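PDB 4HVT: post-proline cleaving enzyme from Rickettsia typhi, which probably acts as a serine-type oligopeptidase that cleaves peptides after proline, with a beta-propeller domain set beside an alpha/beta-hydrolase domain. Local coordinates for residues S444-K452 / P463-G471; E113-L121 / R159-F168. All coordinates share one frame; numbering follows the deposited sequence.

How the contacts relate
The two contacts lie in different domains and come in series along the chain: contact 2 (113-121 with 159-168) closes well before contact 1 (444-452 with 463-471) opens. Their centres are about 44 Å apart and their nearest atoms about 30 Å; they lie in different sheets and share no strand. Contact 2 belongs to the beta-propeller, where an outermost strand, 113-117, of one four-stranded sheet meets the next sheet through side chains and a water. Contact 1 is a hairpin held by backbone bonds, at one margin of the eight-stranded mixed sheet of the alpha/beta-hydrolase domain. One contact thus joins neighbouring sheets, whereas the other extends a single sheet.

Contact 1 of 2, residues S444-K452 / P463-G471; sequences SENYVLEQK and PYFLVYKKG
The Tyr468 ring carries Val448 on one face, with CB 3.9 Å from the ring centroid in a CH-pi contact, and Glu450 OE1 at its edge, in plane. That carboxylate is turned steeply against the ring and takes a weak hydrogen bond from Tyr468 OH. Tyr464 has a similar CH-pi contact: Lys452 CB lies over one ring face, 3.8 Å from the centroid. In both tyrosines CG stands between the backbone N and the carbonyl carbon (chi1 59° in Tyr468), which swings the ring across to its neighbour on the partner strand. On the sheet's other side, the Gln451 chain runs alongside Phe465, its methylenes meeting CE1 while its amide bonds to Asn369 and Asn396. Leu449 CD1 reaches Val467 CG2 at 3.6 Å and touches the edge of the Phe465 ring.

These side chains alternate on an antiparallel hairpin. Val448-Tyr468, Glu450-Leu466 and Lys452-Tyr464 are its hydrogen-bonded pairs, with Glu450 N giving a nearly straight bond to Leu466 O (2.8 Å, 174°). Lys470 N donates a hydrogen bond to Asn446 O at 2.8 Å, and its NZ adds a weak bond to Glu445 O. Strand 510-514 flanks strand 461-469, placing the hairpin at the margin of the hydrolase sheet.

Beta-branched valine and broad tyrosine rings suit the extended backbone, while Lys452 lays its methylenes on Tyr464 and Leu466 and sends NZ to Glu450 OE2 of its own strand in a weak 3.5 Å salt bridge. The chemistry is consistent with a hairpin held by a regular backbone ladder and side-chain packing, its polar side-chain links being weak.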
loop_
_atom_site.group_PDB
_atom_site.type_symbol
_atom_site.label_atom_id
_atom_site.label_comp_id
_atom_site.label_asym_id
_atom_site.label_seq_id
_atom_site.Cartn_x
_atom_site.Cartn_y
_atom_site.Cartn_z
ATOM N N SER A 444 20.402 -4.570 -17.698
ATOM C CA SER A 444 20.160 -3.160 -17.385
ATOM C C SER A 444 20.838 -2.167 -18.367
ATOM O O SER A 444 20.304 -1.098 -18.625
ATOM C CB SER A 444 20.567 -2.906 -15.932
ATOM O OG SER A 444 19.904 -3.864 -15.102
ATOM N N GLU A 445 21.993 -2.546 -18.921
ATOM C CA GLU A 445 22.719 -1.714 -19.878
ATOM C C GLU A 445 21.987 -1.512 -21.194
ATOM O O GLU A 445 22.375 -0.639 -21.947
ATOM C CB GLU A 445 24.113 -2.293 -20.156
ATOM C CG GLU A 445 25.083 -2.068 -19.021
ATOM C CD GLU A 445 26.540 -2.120 -19.442
ATOM O OE1 GLU A 445 26.843 -2.300 -20.655
ATOM O OE2 GLU A 445 27.408 -1.982 -18.550
ATOM N N ASN A 446 20.965 -2.320 -21.494
ATOM C CA ASN A 446 20.188 -2.120 -22.719
ATOM C C ASN A 446 19.111 -1.064 -22.513
ATOM O O ASN A 446 18.389 -0.782 -23.465
ATOM C CB ASN A 446 19.464 -3.391 -23.180
ATOM C CG ASN A 446 20.380 -4.409 -23.742
ATOM O OD1 ASN A 446 21.514 -4.099 -24.088
ATOM N ND2 ASN A 446 19.886 -5.651 -23.879
ATOM N N TYR A 447 19.000 -0.534 -21.273
ATOM C CA TYR A 447 17.957 0.465 -20.914
ATOM C C TYR A 447 18.492 1.797 -20.366
ATOM O O TYR A 447 19.639 1.912 -19.921
ATOM C CB TYR A 447 16.999 -0.184 -19.924
ATOM C CG TYR A 447 16.447 -1.447 -20.471
ATOM C CD1 TYR A 447 15.309 -1.439 -21.288
ATOM C CD2 TYR A 447 17.100 -2.659 -20.260
ATOM C CE1 TYR A 447 14.828 -2.613 -21.867
ATOM C CE2 TYR A 447 16.626 -3.843 -20.828
ATOM C CZ TYR A 447 15.490 -3.825 -21.615
ATOM O OH TYR A 447 15.063 -5.011 -22.175
ATOM N N VAL A 448 17.638 2.808 -20.403
ATOM C CA VAL A 448 17.952 4.112 -19.861
ATOM C C VAL A 448 16.878 4.458 -18.846
ATOM O O VAL A 448 15.693 4.242 -19.103
ATOM C CB VAL A 448 17.955 5.200 -20.953
ATOM C CG1 VAL A 448 18.282 6.558 -20.325
ATOM C CG2 VAL A 448 18.966 4.867 -22.028
ATOM N N LEU A 449 17.326 5.014 -17.736
ATOM C CA LEU A 449 16.495 5.566 -16.684
ATOM C C LEU A 449 16.859 7.043 -16.582
ATOM O O LEU A 449 18.021 7.393 -16.218
ATOM C CB LEU A 449 16.769 4.845 -15.360
ATOM C CG LEU A 449 16.173 5.517 -14.110
ATOM C CD1 LEU A 449 14.653 5.679 -14.261
ATOM C CD2 LEU A 449 16.518 4.760 -12.849
ATOM N N GLU A 450 15.890 7.924 -16.891
ATOM C CA GLU A 450 16.113 9.350 -16.746
ATOM C C GLU A 450 15.157 9.948 -15.721
ATOM O O GLU A 450 13.945 9.709 -15.777
ATOM C CB GLU A 450 15.903 10.079 -18.057
ATOM C CG GLU A 450 17.005 10.031 -19.063
ATOM C CD GLU A 450 16.644 10.931 -20.228
ATOM O OE1 GLU A 450 16.369 10.399 -21.317
ATOM O OE2 GLU A 450 16.540 12.168 -20.006
ATOM N N GLN A 451 15.692 10.796 -14.860
ATOM C CA GLN A 451 14.845 11.604 -13.964
ATOM C C GLN A 451 14.724 12.983 -14.535
ATOM O O GLN A 451 15.726 13.646 -14.801
ATOM C CB GLN A 451 15.425 11.634 -12.551
ATOM C CG GLN A 451 14.596 12.471 -11.625
ATOM C CD GLN A 451 15.042 12.383 -10.189
ATOM O OE1 GLN A 451 15.946 11.587 -9.831
ATOM N NE2 GLN A 451 14.432 13.225 -9.353
ATOM N N LYS A 452 13.509 13.364 -14.872
ATOM C CA LYS A 452 13.222 14.576 -15.544
ATOM C C LYS A 452 12.200 15.407 -14.752
ATOM O O LYS A 452 11.728 14.981 -13.698
ATOM C CB LYS A 452 12.696 14.208 -16.952
ATOM C CG LYS A 452 13.733 13.541 -17.859
ATOM C CD LYS A 452 13.132 13.047 -19.160
ATOM C CE LYS A 452 12.896 14.177 -20.150
ATOM N NZ LYS A 452 14.080 14.381 -21.022
ATOM N N PRO A 463 8.485 16.173 -10.836
ATOM C CA PRO A 463 9.389 15.116 -11.248
ATOM C C PRO A 463 8.665 14.044 -12.022
ATOM O O PRO A 463 7.492 13.748 -11.761
ATOM C CB PRO A 463 9.856 14.491 -9.933
ATOM C CG PRO A 463 9.528 15.465 -8.878
ATOM C CD PRO A 463 8.311 16.213 -9.382
ATOM N N TYR A 464 9.377 13.440 -12.952
ATOM C CA TYR A 464 8.954 12.194 -13.511
ATOM C C TYR A 464 10.160 11.334 -13.917
ATOM O O TYR A 464 11.254 11.847 -14.175
ATOM C CB TYR A 464 7.989 12.368 -14.694
ATOM C CG TYR A 464 8.501 13.025 -15.960
ATOM C CD1 TYR A 464 8.500 14.425 -16.104
ATOM C CD2 TYR A 464 8.910 12.273 -17.023
ATOM C CE1 TYR A 464 8.910 15.056 -17.284
ATOM C CE2 TYR A 464 9.311 12.886 -18.199
ATOM C CZ TYR A 464 9.299 14.274 -18.342
ATOM O OH TYR A 464 9.773 14.814 -19.557
ATOM N N PHE A 465 9.917 10.036 -13.922
ATOM C CA PHE A 465 10.867 8.991 -14.254
ATOM C C PHE A 465 10.517 8.339 -15.585
ATOM O O PHE A 465 9.378 7.853 -15.807
ATOM C CB PHE A 465 10.967 7.991 -13.129
ATOM C CG PHE A 465 11.563 8.583 -11.901
ATOM C CD1 PHE A 465 12.928 8.584 -11.702
ATOM C CD2 PHE A 465 10.761 9.200 -10.967
ATOM C CE1 PHE A 465 13.490 9.174 -10.556
ATOM C CE2 PHE A 465 11.277 9.818 -9.868
ATOM C CZ PHE A 465 12.656 9.770 -9.607
ATOM N N LEU A 466 11.494 8.374 -16.482
ATOM C CA LEU A 466 11.325 7.909 -17.822
ATOM C C LEU A 466 12.269 6.705 -18.039
ATOM O O LEU A 466 13.480 6.823 -17.784
ATOM C CB LEU A 466 11.726 9.035 -18.759
ATOM C CG LEU A 466 11.820 8.687 -20.228
ATOM C CD1 LEU A 466 10.496 8.297 -20.878
ATOM C CD2 LEU A 466 12.444 9.874 -20.976
ATOM N N VAL A 467 11.730 5.563 -18.481
ATOM C CA VAL A 467 12.516 4.348 -18.744
ATOM C C VAL A 467 12.223 3.879 -20.175
ATOM O O VAL A 467 11.055 3.791 -20.601
ATOM C CB VAL A 467 12.159 3.203 -17.781
ATOM C CG1 VAL A 467 12.858 1.889 -18.158
ATOM C CG2 VAL A 467 12.568 3.591 -16.382
ATOM N N TYR A 468 13.278 3.599 -20.933
ATOM C CA TYR A 468 13.114 3.162 -22.312
ATOM C C TYR A 468 14.256 2.242 -22.713
ATOM O O TYR A 468 15.295 2.112 -22.017
ATOM C CB TYR A 468 12.982 4.342 -23.314
ATOM C CG TYR A 468 14.132 5.315 -23.349
ATOM C CD1 TYR A 468 14.153 6.458 -22.537
ATOM C CD2 TYR A 468 15.185 5.121 -24.229
ATOM C CE1 TYR A 468 15.218 7.363 -22.616
ATOM C CE2 TYR A 468 16.230 6.012 -24.293
ATOM C CZ TYR A 468 16.227 7.140 -23.499
ATOM O OH TYR A 468 17.335 7.974 -23.575
ATOM N N LYS A 469 14.037 1.566 -23.822
ATOM C CA LYS A 469 15.082 0.665 -24.352
ATOM C C LYS A 469 16.065 1.442 -25.240
ATOM O O LYS A 469 15.659 2.238 -26.064
ATOM C CB LYS A 469 14.400 -0.468 -25.113
ATOM C CG LYS A 469 15.289 -1.677 -25.361
ATOM C CD LYS A 469 14.532 -2.735 -26.160
ATOM C CE LYS A 469 15.358 -3.989 -26.428
ATOM N NZ LYS A 469 14.494 -5.176 -26.728
ATOM N N LYS A 470 17.369 1.236 -25.078
ATOM C CA LYS A 470 18.327 1.951 -25.914
ATOM C C LYS A 470 18.077 1.625 -27.382
ATOM O O LYS A 470 17.770 0.476 -27.760
ATOM C CB LYS A 470 19.751 1.609 -25.541
ATOM C CG LYS A 470 20.226 2.302 -24.285
ATOM C CD LYS A 470 21.620 1.897 -23.893
ATOM C CE LYS A 470 21.948 2.357 -22.486
ATOM N NZ LYS A 470 23.374 2.085 -22.184
ATOM N N GLY A 471 18.144 2.663 -28.202
ATOM C CA GLY A 471 17.962 2.488 -29.631
ATOM C C GLY A 471 16.629 2.945 -30.152
ATOM O O GLY A 471 16.465 3.040 -31.358
#

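Contact 2 of 2, residues E113-L121 / R159-F168; sequences EVLIDFDKL and REWDLEKKDF
Ile116 reaches across to Trp161 and Phe168. From its CB, CG2 turns back over one face of the Phe118 ring in its own segment, while CG1 heads for the indole and comes 3.5 Å from Trp161 NE1. At the tip, CD1 sits over the indole face, 3.7 Å from the centroid of the five-membered ring and 13° off its normal, and also touches Phe168 CZ at 4.0 Å. CG1 lies anti to the carbonyl carbon (chi1 -57°), which sends the longer branch to the tryptophan and the shorter one to Phe118. The two unequal branches of isoleucine let one residue meet three aromatic rings: Phe118, Trp161 and Phe168.

Within 159-168, the Phe168 ring has Trp161 CD1 over the centre of one face and Arg159 CZ over the other, offset toward the rim. Leu121 CD2 approaches the ring obliquely, nearest CE2. Leu115 crosses the indole at about a right angle, CB 3.9 Å from Trp161 CH2, and its CD2 meets Leu163.

The contact lies between neighbouring sheets of the beta-propeller. Strand 113-117 is an outermost strand of its sheet and bulges classically where Leu115 and Ile116 both face Trp97; segment 159-168 belongs to the next sheet, its turn carrying a G1 bulge at Lys166 and Asp167. A water links the two segments: it accepts from Trp161 NE1 at 3.0 Å and donates to Leu115 O and Lys166 O. Trp161 offers a broad face to Ile116 and an in-plane N-H to the water.

Lys166 has the length to reach Glu113: bent at chi3 (73°), it brings NZ within 2.8 Å of Glu113 OE2, a salt bridge made on the anti lone pair. Arg99 takes OE1, so that Glu113 is held between two positive charges.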
loop_
_atom_site.group_PDB
_atom_site.type_symbol
_atom_site.label_atom_id
_atom_site.label_comp_id
_atom_site.label_asym_id
_atom_site.label_seq_id
_atom_site.Cartn_x
_atom_site.Cartn_y
_atom_site.Cartn_z
ATOM N N GLU A 113 12.002 -24.852 4.847
ATOM C CA GLU A 113 11.097 -25.611 5.706
ATOM C C GLU A 113 9.710 -24.946 5.543
ATOM O O GLU A 113 9.557 -23.761 5.890
ATOM C CB GLU A 113 11.585 -25.517 7.143
ATOM C CG GLU A 113 10.595 -26.103 8.118
ATOM C CD GLU A 113 11.127 -26.235 9.526
ATOM O OE1 GLU A 113 11.948 -25.382 9.978
ATOM O OE2 GLU A 113 10.683 -27.231 10.163
ATOM N N VAL A 114 8.717 -25.687 5.055
ATOM C CA VAL A 114 7.367 -25.104 4.878
ATOM C C VAL A 114 6.700 -25.110 6.249
ATOM O O VAL A 114 6.739 -26.121 6.978
ATOM C CB VAL A 114 6.494 -25.896 3.878
ATOM C CG1 VAL A 114 5.052 -25.372 3.871
ATOM C CG2 VAL A 114 7.053 -25.822 2.463
ATOM N N LEU A 115 6.121 -23.981 6.614
ATOM C CA LEU A 115 5.464 -23.848 7.920
ATOM C C LEU A 115 3.945 -23.913 7.784
ATOM O O LEU A 115 3.307 -24.644 8.510
ATOM C CB LEU A 115 5.877 -22.540 8.566
ATOM C CG LEU A 115 7.363 -22.335 8.792
ATOM C CD1 LEU A 115 7.676 -20.949 9.304
ATOM C CD2 LEU A 115 7.916 -23.447 9.703
ATOM N N ILE A 116 3.393 -23.127 6.862
ATOM C CA ILE A 116 1.986 -23.155 6.546
ATOM C C ILE A 116 1.790 -23.093 5.048
ATOM O O ILE A 116 2.293 -22.177 4.395
ATOM C CB ILE A 116 1.141 -22.021 7.186
ATOM C CG1 ILE A 116 1.287 -22.036 8.713
ATOM C CG2 ILE A 116 -0.301 -22.257 6.810
ATOM C CD1 ILE A 116 0.730 -20.826 9.434
ATOM N N ASP A 117 1.045 -24.079 4.535
ATOM C CA ASP A 117 0.625 -24.129 3.131
ATOM C C ASP A 117 -0.831 -23.634 3.043
ATOM O O ASP A 117 -1.791 -24.358 3.413
ATOM C CB ASP A 117 0.773 -25.565 2.599
ATOM C CG ASP A 117 0.387 -25.720 1.128
ATOM O OD1 ASP A 117 -0.417 -24.948 0.604
ATOM O OD2 ASP A 117 0.898 -26.682 0.447
ATOM N N PHE A 118 -0.997 -22.436 2.478
ATOM C CA PHE A 118 -2.323 -21.803 2.426
ATOM C C PHE A 118 -3.194 -22.405 1.341
ATOM O O PHE A 118 -4.405 -22.314 1.406
ATOM C CB PHE A 118 -2.242 -20.260 2.293
ATOM C CG PHE A 118 -1.822 -19.614 3.556
ATOM C CD1 PHE A 118 -0.469 -19.560 3.911
ATOM C CD2 PHE A 118 -2.757 -19.172 4.466
ATOM C CE1 PHE A 118 -0.087 -19.039 5.149
ATOM C CE2 PHE A 118 -2.353 -18.640 5.702
ATOM C CZ PHE A 118 -1.031 -18.593 6.040
ATOM N N ASP A 119 -2.576 -23.057 0.357
ATOM C CA ASP A 119 -3.362 -23.794 -0.649
ATOM C C ASP A 119 -4.051 -25.002 -0.007
ATOM O O ASP A 119 -5.215 -25.262 -0.276
ATOM C CB ASP A 119 -2.463 -24.203 -1.791
ATOM C CG ASP A 119 -1.889 -23.002 -2.487
ATOM O OD1 ASP A 119 -2.555 -22.464 -3.390
ATOM O OD2 ASP A 119 -0.765 -22.597 -2.132
ATOM N N LYS A 120 -3.327 -25.722 0.844
ATOM C CA LYS A 120 -3.905 -26.834 1.598
ATOM C C LYS A 120 -5.004 -26.382 2.539
ATOM O O LYS A 120 -6.059 -27.033 2.644
ATOM C CB LYS A 120 -2.839 -27.541 2.416
ATOM C CG LYS A 120 -2.104 -28.624 1.681
ATOM C CD LYS A 120 -1.066 -29.284 2.578
ATOM C CE LYS A 120 -0.143 -30.163 1.754
ATOM N NZ LYS A 120 1.242 -30.158 2.304
ATOM N N LEU A 121 -4.764 -25.272 3.230
ATOM C CA LEU A 121 -5.759 -24.706 4.122
ATOM C C LEU A 121 -7.031 -24.363 3.378
ATOM O O LEU A 121 -8.134 -24.592 3.878
ATOM C CB LEU A 121 -5.217 -23.437 4.790
ATOM C CG LEU A 121 -4.487 -23.559 6.109
ATOM C CD1 LEU A 121 -4.247 -22.134 6.607
ATOM C CD2 LEU A 121 -5.275 -24.411 7.125
ATOM N N ARG A 159 -5.563 -16.950 13.569
ATOM C CA ARG A 159 -5.541 -18.185 14.303
ATOM C C ARG A 159 -4.179 -18.339 14.944
ATOM O O ARG A 159 -3.139 -18.068 14.304
ATOM C CB ARG A 159 -5.754 -19.387 13.394
ATOM C CG ARG A 159 -7.085 -19.445 12.726
ATOM C CD ARG A 159 -7.128 -20.675 11.838
ATOM N NE ARG A 159 -7.087 -21.916 12.594
ATOM C CZ ARG A 159 -7.112 -23.124 12.032
ATOM N NH1 ARG A 159 -7.113 -23.250 10.705
ATOM N NH2 ARG A 159 -7.091 -24.202 12.783
ATOM N N GLU A 160 -4.154 -18.786 16.182
ATOM C CA GLU A 160 -2.881 -19.022 16.886
ATOM C C GLU A 160 -2.202 -20.308 16.419
ATOM O O GLU A 160 -2.861 -21.305 16.175
ATOM C CB GLU A 160 -3.159 -19.130 18.384
ATOM C CG GLU A 160 -1.906 -19.045 19.246
ATOM C CD GLU A 160 -2.170 -19.258 20.712
ATOM O OE1 GLU A 160 -3.340 -19.448 21.127
ATOM O OE2 GLU A 160 -1.194 -19.214 21.475
ATOM N N TRP A 161 -0.888 -20.273 16.292
ATOM C CA TRP A 161 -0.140 -21.317 15.628
ATOM C C TRP A 161 1.163 -21.554 16.388
ATOM O O TRP A 161 1.718 -20.637 16.962
ATOM C CB TRP A 161 0.118 -20.893 14.171
ATOM C CG TRP A 161 0.873 -21.903 13.334
ATOM C CD1 TRP A 161 0.330 -22.845 12.511
ATOM C CD2 TRP A 161 2.284 -21.950 13.122
ATOM N NE1 TRP A 161 1.329 -23.534 11.858
ATOM C CE2 TRP A 161 2.533 -22.989 12.194
ATOM C CE3 TRP A 161 3.352 -21.232 13.631
ATOM C CZ2 TRP A 161 3.830 -23.335 11.772
ATOM C CZ3 TRP A 161 4.662 -21.584 13.237
ATOM C CH2 TRP A 161 4.869 -22.609 12.293
ATOM N N ASP A 162 1.600 -22.806 16.448
ATOM C CA ASP A 162 2.779 -23.163 17.229
ATOM C C ASP A 162 3.937 -23.765 16.373
ATOM O O ASP A 162 3.763 -24.750 15.666
ATOM C CB ASP A 162 2.423 -24.119 18.326
ATOM C CG ASP A 162 3.582 -24.329 19.302
ATOM O OD1 ASP A 162 4.441 -25.176 18.986
ATOM O OD2 ASP A 162 3.646 -23.657 20.382
ATOM N N LEU A 163 5.099 -23.168 16.498
ATOM C CA LEU A 163 6.296 -23.528 15.669
ATOM C C LEU A 163 6.871 -24.908 15.985
ATOM O O LEU A 163 7.338 -25.606 15.058
ATOM C CB LEU A 163 7.382 -22.459 15.829
ATOM C CG LEU A 163 8.708 -22.624 15.078
ATOM C CD1 LEU A 163 8.420 -22.660 13.592
ATOM C CD2 LEU A 163 9.627 -21.473 15.441
ATOM N N GLU A 164 6.828 -25.301 17.260
ATOM C CA GLU A 164 7.311 -26.638 17.651
ATOM C C GLU A 164 6.418 -27.712 17.046
ATOM O O GLU A 164 6.910 -28.686 16.474
ATOM C CB GLU A 164 7.398 -26.762 19.167
ATOM C CG GLU A 164 7.967 -28.071 19.689
ATOM C CD GLU A 164 8.039 -28.064 21.206
ATOM O OE1 GLU A 164 8.870 -27.314 21.780
ATOM O OE2 GLU A 164 7.237 -28.798 21.828
ATOM N N LYS A 165 5.099 -27.516 17.146
ATOM C CA LYS A 165 4.117 -28.419 16.548
ATOM C C LYS A 165 3.952 -28.273 15.019
ATOM O O LYS A 165 3.423 -29.184 14.368
ATOM C CB LYS A 165 2.755 -28.186 17.228
ATOM N N LYS A 166 4.382 -27.129 14.463
ATOM C CA LYS A 166 4.105 -26.744 13.051
ATOM C C LYS A 166 2.626 -26.909 12.707
ATOM O O LYS A 166 2.243 -27.450 11.663
ATOM C CB LYS A 166 5.011 -27.503 12.077
ATOM C CG LYS A 166 6.384 -26.856 11.965
ATOM C CD LYS A 166 7.434 -27.833 11.459
ATOM C CE LYS A 166 7.288 -28.142 9.988
ATOM N NZ LYS A 166 8.524 -28.868 9.507
ATOM N N ASP A 167 1.781 -26.436 13.620
ATOM C CA ASP A 167 0.334 -26.551 13.451
ATOM C C ASP A 167 -0.383 -25.524 14.298
ATOM O O ASP A 167 0.200 -24.968 15.243
ATOM C CB ASP A 167 -0.142 -27.964 13.875
ATOM C CG ASP A 167 -1.477 -28.354 13.269
ATOM O OD1 ASP A 167 -2.016 -27.667 12.401
ATOM O OD2 ASP A 167 -2.004 -29.414 13.662
ATOM N N PHE A 168 -1.657 -25.304 13.949
ATOM C CA PHE A 168 -2.527 -24.441 14.725
ATOM C C PHE A 168 -2.736 -25.008 16.142
ATOM O O PHE A 168 -2.727 -26.227 16.388
ATOM C CB PHE A 168 -3.852 -24.160 13.974
ATOM C CG PHE A 168 -3.623 -23.406 12.707
ATOM C CD1 PHE A 168 -3.335 -22.062 12.750
ATOM C CD2 PHE A 168 -3.522 -24.064 11.482
ATOM C CE1 PHE A 168 -3.079 -21.334 11.600
ATOM C CE2 PHE A 168 -3.214 -23.345 10.326
ATOM C CZ PHE A 168 -2.995 -21.971 10.402
HETATM O O HOH W 1 1.008 -25.608 9.724
#